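Local coordinates for CghA (Chaetomium globosum, PDB 6KBC), which is a predominantly beta-stranded protein with two domains of the calycin clan and holds the ligand WK1 in a pocket, at residues D241-R246 against T388-L393; A316-K321 against G363-V368. All coordinates share one frame; numbering follows the deposited sequence.

Interaction 1: D241-R246 against T388-L393; sequences DALFVR and TGEVEL
A242 and V391 form a hydrogen-bonded antiparallel pair, and F244 with G389 forms the next, so four backbone bonds join the two strands. A242 N reaches V391 O at 2.8 Å, and the return bond from V391 N to A242 O is 2.7 Å long and nearly straight (173° at the hydrogen). The F244 and G389 backbones repeat the pattern, F244 N lying 2.7 Å from G389 O. CA-H...O contacts from residues of the non-hydrogen-bonded pairs add to the ladder, as from T388 CA to F244 O (3.1 Å).

Apolar contacts lie on both faces. On one, A242 CB meets V391 CB at 3.9 Å, while F244 sets its CB beside the backbone of G389, whose N lies at the edge of the phenyl ring. On the other, L243 and E390 run side by side; with CG anti to the backbone N (chi1 170°), L243 brings CD1 to within 3.9 Å of E390 CG. V245 and T388 likewise lie alongside, methyl against methyl.

Polar side-chain bonds gather on this second face. Within strand 382-392, T388 OG1 donates to E390 OE1 (2.7 Å) on the anti side, somewhat out of the plane of the carboxylate, which H345 and N322 also bind. D241 forms salt bridges with K307, R258 and R319, which probably stabilise its buried negative charge.

A242 and F244 belong to the WK1 pocket. Within the sheet, strand 239-249 runs between strands 382-392 and 252-261, strand 363-375 flanks 382-392 beyond, and R246 bridges to D52 and D227 on strands 46-54 and 223-231.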
loop_
_atom_site.group_PDB
_atom_site.type_symbol
_atom_site.label_atom_id
_atom_site.label_comp_id
_atom_site.label_asym_id
_atom_site.label_seq_id
_atom_site.Cartn_x
_atom_site.Cartn_y
_atom_site.Cartn_z
ATOM N N ASP A 241 13.472 -4.036 -5.452
ATOM C CA ASP A 241 13.089 -3.777 -4.074
ATOM C C ASP A 241 11.843 -2.908 -4.068
ATOM O O ASP A 241 11.768 -1.918 -4.802
ATOM C CB ASP A 241 14.231 -3.095 -3.314
ATOM C CG ASP A 241 14.183 -3.359 -1.823
ATOM O OD1 ASP A 241 13.184 -2.967 -1.179
ATOM O OD2 ASP A 241 15.128 -3.981 -1.296
ATOM N N ALA A 242 10.875 -3.277 -3.242
ATOM C CA ALA A 242 9.693 -2.451 -3.041
ATOM C C ALA A 242 9.423 -2.410 -1.548
ATOM O O ALA A 242 9.467 -3.448 -0.885
ATOM C CB ALA A 242 8.480 -3.003 -3.803
ATOM N N LEU A 243 9.188 -1.218 -1.012
ATOM C CA LEU A 243 8.896 -1.061 0.407
ATOM C C LEU A 243 7.597 -0.289 0.571
ATOM O O LEU A 243 7.523 0.887 0.195
ATOM C CB LEU A 243 10.020 -0.331 1.129
ATOM C CG LEU A 243 9.650 0.070 2.570
ATOM C CD1 LEU A 243 9.467 -1.159 3.432
ATOM C CD2 LEU A 243 10.725 0.983 3.140
ATOM N N PHE A 244 6.589 -0.945 1.137
ATOM C CA PHE A 244 5.371 -0.284 1.607
ATOM C C PHE A 244 5.496 -0.001 3.094
ATOM O O PHE A 244 5.915 -0.873 3.854
ATOM C CB PHE A 244 4.134 -1.155 1.377
ATOM C CG PHE A 244 2.859 -0.554 1.952
ATOM C CD1 PHE A 244 2.106 0.341 1.208
ATOM C CD2 PHE A 244 2.436 -0.871 3.239
ATOM C CE1 PHE A 244 0.928 0.917 1.736
ATOM C CE2 PHE A 244 1.266 -0.309 3.780
ATOM C CZ PHE A 244 0.519 0.590 3.026
ATOM N N VAL A 245 5.107 1.205 3.521
ATOM C CA VAL A 245 5.045 1.523 4.946
ATOM C C VAL A 245 3.765 2.280 5.227
ATOM O O VAL A 245 3.426 3.223 4.508
ATOM C CB VAL A 245 6.221 2.405 5.421
ATOM C CG1 VAL A 245 6.064 2.745 6.890
ATOM C CG2 VAL A 245 7.547 1.754 5.167
ATOM N N ARG A 246 3.096 1.927 6.321
ATOM C CA ARG A 246 2.146 2.841 6.945
ATOM C C ARG A 246 2.346 2.735 8.441
ATOM O O ARG A 246 2.281 1.633 8.986
ATOM C CB ARG A 246 0.698 2.518 6.581
ATOM C CG ARG A 246 -0.260 3.584 7.142
ATOM C CD ARG A 246 -1.716 3.185 7.008
ATOM N NE ARG A 246 -2.054 2.694 5.675
ATOM C CZ ARG A 246 -2.161 3.453 4.586
ATOM N NH1 ARG A 246 -1.968 4.769 4.649
ATOM N NH2 ARG A 246 -2.499 2.888 3.434
ATOM N N THR A 388 4.833 -2.885 7.445
ATOM C CA THR A 388 5.682 -2.765 6.279
ATOM C C THR A 388 5.432 -3.952 5.366
ATOM O O THR A 388 5.100 -5.054 5.816
ATOM C CB THR A 388 7.210 -2.691 6.615
ATOM O OG1 THR A 388 7.627 -3.898 7.254
ATOM C CG2 THR A 388 7.534 -1.493 7.505
ATOM N N GLY A 389 5.558 -3.695 4.073
ATOM C CA GLY A 389 5.566 -4.738 3.079
ATOM C C GLY A 389 6.897 -4.599 2.380
ATOM O O GLY A 389 7.185 -3.540 1.816
ATOM N N GLU A 390 7.723 -5.641 2.435
ATOM C CA GLU A 390 9.125 -5.558 2.028
ATOM C C GLU A 390 9.324 -6.592 0.936
ATOM O O GLU A 390 9.359 -7.792 1.220
ATOM C CB GLU A 390 10.049 -5.796 3.224
ATOM C CG GLU A 390 9.635 -4.922 4.418
ATOM C CD GLU A 390 10.534 -5.087 5.622
ATOM O OE1 GLU A 390 10.206 -4.484 6.658
ATOM O OE2 GLU A 390 11.566 -5.796 5.535
ATOM N N VAL A 391 9.421 -6.131 -0.310
ATOM C CA VAL A 391 9.447 -7.020 -1.465
ATOM C C VAL A 391 10.823 -6.961 -2.105
ATOM O O VAL A 391 11.378 -5.881 -2.326
ATOM C CB VAL A 391 8.359 -6.674 -2.492
ATOM C CG1 VAL A 391 8.318 -7.766 -3.566
ATOM C CG2 VAL A 391 6.989 -6.510 -1.793
ATOM N N GLU A 392 11.348 -8.132 -2.418
ATOM C CA GLU A 392 12.658 -8.338 -2.995
ATOM C C GLU A 392 12.438 -8.998 -4.348
ATOM O O GLU A 392 11.590 -9.892 -4.471
ATOM C CB GLU A 392 13.396 -9.255 -2.072
ATOM C CG GLU A 392 13.710 -8.631 -0.731
ATOM C CD GLU A 392 14.235 -9.681 0.176
ATOM O OE1 GLU A 392 14.120 -10.868 -0.238
ATOM O OE2 GLU A 392 14.779 -9.354 1.247
ATOM N N LEU A 393 13.170 -8.561 -5.367
ATOM C CA LEU A 393 13.061 -9.209 -6.664
ATOM C C LEU A 393 14.455 -9.426 -7.228
ATOM O O LEU A 393 15.416 -8.738 -6.877
ATOM C CB LEU A 393 12.212 -8.395 -7.651
ATOM C CG LEU A 393 10.744 -8.198 -7.263
ATOM C CD1 LEU A 393 10.107 -7.282 -8.256
ATOM C CD2 LEU A 393 10.021 -9.526 -7.228
#

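Interaction 2: A316-K321 against G363-V368; sequences AKYRDK and GNSGFV. With WK1 ((2S)-3-[(2S,4E)-4-[[(1R,2S,4aR,6S,8R,8aS)-2-[(E)-but-2-en-2-yl]-6,8-dimethyl-1,2,4a,5,6,7,8,8a-octahydronaphthalen-1-yl]-oxidanyl-methylidene]-3,5-bis(oxidanylidene)pyrrolidin-2-yl]-2-methyl-2-oxidanyl-propanoic acid), chain B.
Y318 lays one face of its ring on the backbone of G363, and this is where the contact is tight. G363 CA sits 3.8 Å from the centroid of the Y318 ring, 27° off the normal, a CH-pi contact offset toward the rim; with no side chain on the glycine, the ring can settle directly on the main chain. K317 CB lies against the opposite face, and S365 OG approaches the ring edge in its plane, 3.5 Å from Y318 CD2. The Y318 CG, anti to its own carbonyl carbon (chi1 -63°), leads the ring over the start of the strand, where A351 and P353 also touch it.

The partners are a loop between strands 302-308 and 324-330 and the first residues of strand 363-375, in the C-terminal calycin-clan domain; the loop lies over one face of the sheet, at the start of this strand. The side chain of N364 leaves the strand away from that loop, and its amide reaches the ligand: ND2 donates to WK1 O4 at 2.9 Å, while OD1 accepts from W350 NE1, which fixes which way round the amide lies.

Packing is looser further along. A316 CB touches F367 CZ at 4.1 Å, its CA standing at the edge of the phenyl ring, and F367 itself stacks with H345. No direct hydrogen bond joins the segments; instead a water 2.7 Å from K317 N accepts that N-H and also pairs with S365 OG. R319 grips D320 side-on through NE and NH2, and the two also bridge to D241 and K307 respectively. Toward solvent, the exposed K321 turns back on the loop, its NZ bonding Y318 O.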
loop_
_atom_site.group_PDB
_atom_site.type_symbol
_atom_site.label_atom_id
_atom_site.label_comp_id
_atom_site.label_asym_id
_atom_site.label_seq_id
_atom_site.Cartn_x
_atom_site.Cartn_y
_atom_site.Cartn_z
ATOM N N ALA A 316 14.184 -10.725 8.698
ATOM C CA ALA A 316 13.532 -11.224 7.495
ATOM C C ALA A 316 14.278 -12.450 6.960
ATOM O O ALA A 316 15.438 -12.685 7.288
ATOM C CB ALA A 316 13.457 -10.133 6.425
ATOM N N LYS A 317 13.579 -13.242 6.138
ATOM C CA LYS A 317 13.962 -14.619 5.842
ATOM C C LYS A 317 14.598 -14.781 4.476
ATOM O O LYS A 317 15.112 -15.862 4.188
ATOM C CB LYS A 317 12.743 -15.559 5.861
ATOM C CG LYS A 317 11.955 -15.626 7.165
ATOM C CD LYS A 317 12.806 -16.098 8.310
ATOM C CE LYS A 317 11.934 -16.603 9.453
ATOM N NZ LYS A 317 12.782 -16.999 10.611
ATOM N N TYR A 318 14.513 -13.778 3.608
ATOM C CA TYR A 318 14.850 -14.013 2.211
ATOM C C TYR A 318 16.139 -13.299 1.843
ATOM O O TYR A 318 17.155 -13.539 2.491
ATOM C CB TYR A 318 13.671 -13.615 1.330
ATOM C CG TYR A 318 12.459 -14.475 1.609
ATOM C CD1 TYR A 318 12.406 -15.788 1.140
ATOM C CD2 TYR A 318 11.373 -13.985 2.331
ATOM C CE1 TYR A 318 11.307 -16.598 1.384
ATOM C CE2 TYR A 318 10.261 -14.790 2.586
ATOM C CZ TYR A 318 10.243 -16.099 2.110
ATOM O OH TYR A 318 9.153 -16.903 2.355
ATOM N N ARG A 319 16.136 -12.438 0.825
ATOM C CA ARG A 319 17.409 -11.880 0.369
ATOM C C ARG A 319 18.081 -11.062 1.467
ATOM O O ARG A 319 19.259 -11.270 1.787
ATOM C CB ARG A 319 17.217 -11.024 -0.882
ATOM C CG ARG A 319 18.551 -10.532 -1.437
ATOM C CD ARG A 319 18.377 -9.468 -2.500
ATOM N NE ARG A 319 17.818 -8.241 -1.928
ATOM C CZ ARG A 319 17.067 -7.383 -2.605
ATOM N NH1 ARG A 319 16.764 -7.628 -3.875
ATOM N NH2 ARG A 319 16.598 -6.293 -2.004
ATOM N N ASP A 320 17.350 -10.124 2.049
ATOM C CA ASP A 320 17.892 -9.214 3.048
ATOM C C ASP A 320 17.477 -9.697 4.421
ATOM O O ASP A 320 16.285 -9.831 4.706
ATOM C CB ASP A 320 17.394 -7.786 2.820
ATOM C CG ASP A 320 17.665 -7.319 1.415
ATOM O OD1 ASP A 320 18.750 -7.672 0.892
ATOM O OD2 ASP A 320 16.816 -6.600 0.847
ATOM N N LYS A 321 18.459 -9.906 5.279
ATOM C CA LYS A 321 18.225 -10.368 6.641
ATOM C C LYS A 321 18.038 -9.176 7.572
ATOM O O LYS A 321 18.727 -9.031 8.588
ATOM C CB LYS A 321 19.403 -11.239 7.074
ATOM C CG LYS A 321 19.674 -12.455 6.161
ATOM C CD LYS A 321 18.395 -13.178 5.764
ATOM C CE LYS A 321 18.672 -14.524 5.061
ATOM N NZ LYS A 321 19.490 -14.288 3.859
ATOM N N GLY A 363 12.236 -12.540 -1.636
ATOM C CA GLY A 363 10.962 -12.804 -1.014
ATOM C C GLY A 363 10.145 -11.543 -0.859
ATOM O O GLY A 363 10.576 -10.436 -1.191
ATOM N N ASN A 364 8.939 -11.753 -0.339
ATOM C CA ASN A 364 7.927 -10.728 -0.133
ATOM C C ASN A 364 7.448 -10.941 1.299
ATOM O O ASN A 364 6.847 -11.976 1.604
ATOM C CB ASN A 364 6.798 -10.882 -1.153
ATOM C CG ASN A 364 5.631 -9.922 -0.913
ATOM O OD1 ASN A 364 5.588 -9.186 0.078
ATOM N ND2 ASN A 364 4.687 -9.920 -1.842
ATOM N N SER A 365 7.787 -10.014 2.190
ATOM C CA SER A 365 7.543 -10.197 3.608
ATOM C C SER A 365 6.748 -9.016 4.129
ATOM O O SER A 365 7.051 -7.858 3.818
ATOM C CB SER A 365 8.835 -10.328 4.404
ATOM O OG SER A 365 9.669 -11.335 3.854
ATOM N N GLY A 366 5.739 -9.315 4.930
ATOM C CA GLY A 366 4.958 -8.297 5.613
ATOM C C GLY A 366 5.243 -8.404 7.100
ATOM O O GLY A 366 5.435 -9.509 7.628
ATOM N N PHE A 367 5.253 -7.257 7.765
ATOM C CA PHE A 367 5.509 -7.186 9.191
ATOM C C PHE A 367 4.604 -6.145 9.828
ATOM O O PHE A 367 4.320 -5.097 9.237
ATOM C CB PHE A 367 6.944 -6.776 9.508
ATOM C CG PHE A 367 7.965 -7.786 9.112
ATOM C CD1 PHE A 367 8.299 -8.817 9.973
ATOM C CD2 PHE A 367 8.584 -7.708 7.869
ATOM C CE1 PHE A 367 9.269 -9.756 9.599
ATOM C CE2 PHE A 367 9.552 -8.646 7.498
ATOM C CZ PHE A 367 9.884 -9.657 8.360
ATOM N N VAL A 368 4.197 -6.425 11.058
ATOM C CA VAL A 368 3.810 -5.362 11.978
ATOM C C VAL A 368 5.091 -4.835 12.603
ATOM O O VAL A 368 5.922 -5.617 13.080
ATOM C CB VAL A 368 2.850 -5.891 13.054
ATOM C CG1 VAL A 368 2.549 -4.795 14.075
ATOM C CG2 VAL A 368 1.577 -6.443 12.421
HETATM O O WK1 B . -0.272 -12.248 -1.975
HETATM C C17 WK1 B . -0.373 -11.353 -1.176
HETATM O O1 WK1 B . -1.176 -11.375 -0.287
HETATM C C19 WK1 B . 0.515 -10.179 -1.261
HETATM O O2 WK1 B . 1.493 -10.317 -2.234
HETATM C C18 WK1 B . 1.250 -10.035 0.035
HETATM C C20 WK1 B . -0.419 -9.056 -1.617
HETATM C C22 WK1 B . 0.207 -7.744 -1.372
HETATM N N WK1 B . -0.619 -6.558 -1.493
HETATM C C21 WK1 B . 0.030 -5.633 -2.193
HETATM O O5 WK1 B . -0.479 -4.447 -2.432
HETATM C C23 WK1 B . 1.367 -7.394 -2.160
HETATM O O4 WK1 B . 2.413 -8.166 -2.373
HETATM C C24 WK1 B . 1.343 -6.074 -2.688
HETATM C C16 WK1 B . 2.374 -5.418 -3.486
HETATM O O3 WK1 B . 3.435 -6.082 -3.742
HETATM C C9 WK1 B . 2.246 -4.000 -3.855
HETATM C C8 WK1 B . 2.803 -3.328 -2.568
HETATM C C12 WK1 B . 2.449 -3.913 -1.217
HETATM C C13 WK1 B . 1.454 -3.464 -0.486
HETATM C C90 WK1 B . 1.126 -4.066 0.837
HETATM C C14 WK1 B . 3.242 -5.046 -0.670
HETATM C C7 WK1 B . 4.300 -3.251 -2.583
HETATM C C6 WK1 B . 4.894 -2.715 -3.616
HETATM C C3 WK1 B . 4.057 -2.482 -4.833
HETATM C C4 WK1 B . 3.042 -3.578 -5.082
HETATM C C5 WK1 B . 2.091 -3.065 -6.146
HETATM C C11 WK1 B . 1.171 -4.160 -6.586
HETATM C C2 WK1 B . 4.794 -2.095 -6.088
HETATM C C1 WK1 B . 3.776 -1.404 -6.940
HETATM C C10 WK1 B . 4.319 -0.732 -8.158
HETATM C C WK1 B . 2.765 -2.432 -7.347
HETATM O O HOH W 1 10.935 -12.613 5.891
#

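How the interactions relate
The two contacts are centred about 9 Å apart in the C-terminal, calycin-clan domain, and along the chain interaction 2 is nested within the loop that interaction 1 closes. Strands 363-375 and 382-392, consecutive in sequence and antiparallel neighbours in one sheet, connect them: E390 N lies 2.7 Å from S365 O, and E392 N lies 2.7 Å from G363 O, both probable hydrogen bonds. The E392 carboxylate also receives the backbone N-H groups of R319, D320 and G363, tying the 316-321 loop to the sheet. A242 and F244 of interaction 1 and N364 of interaction 2 line the same WK1 pocket from two strands, 239-249 and 363-375, on either side of 382-392.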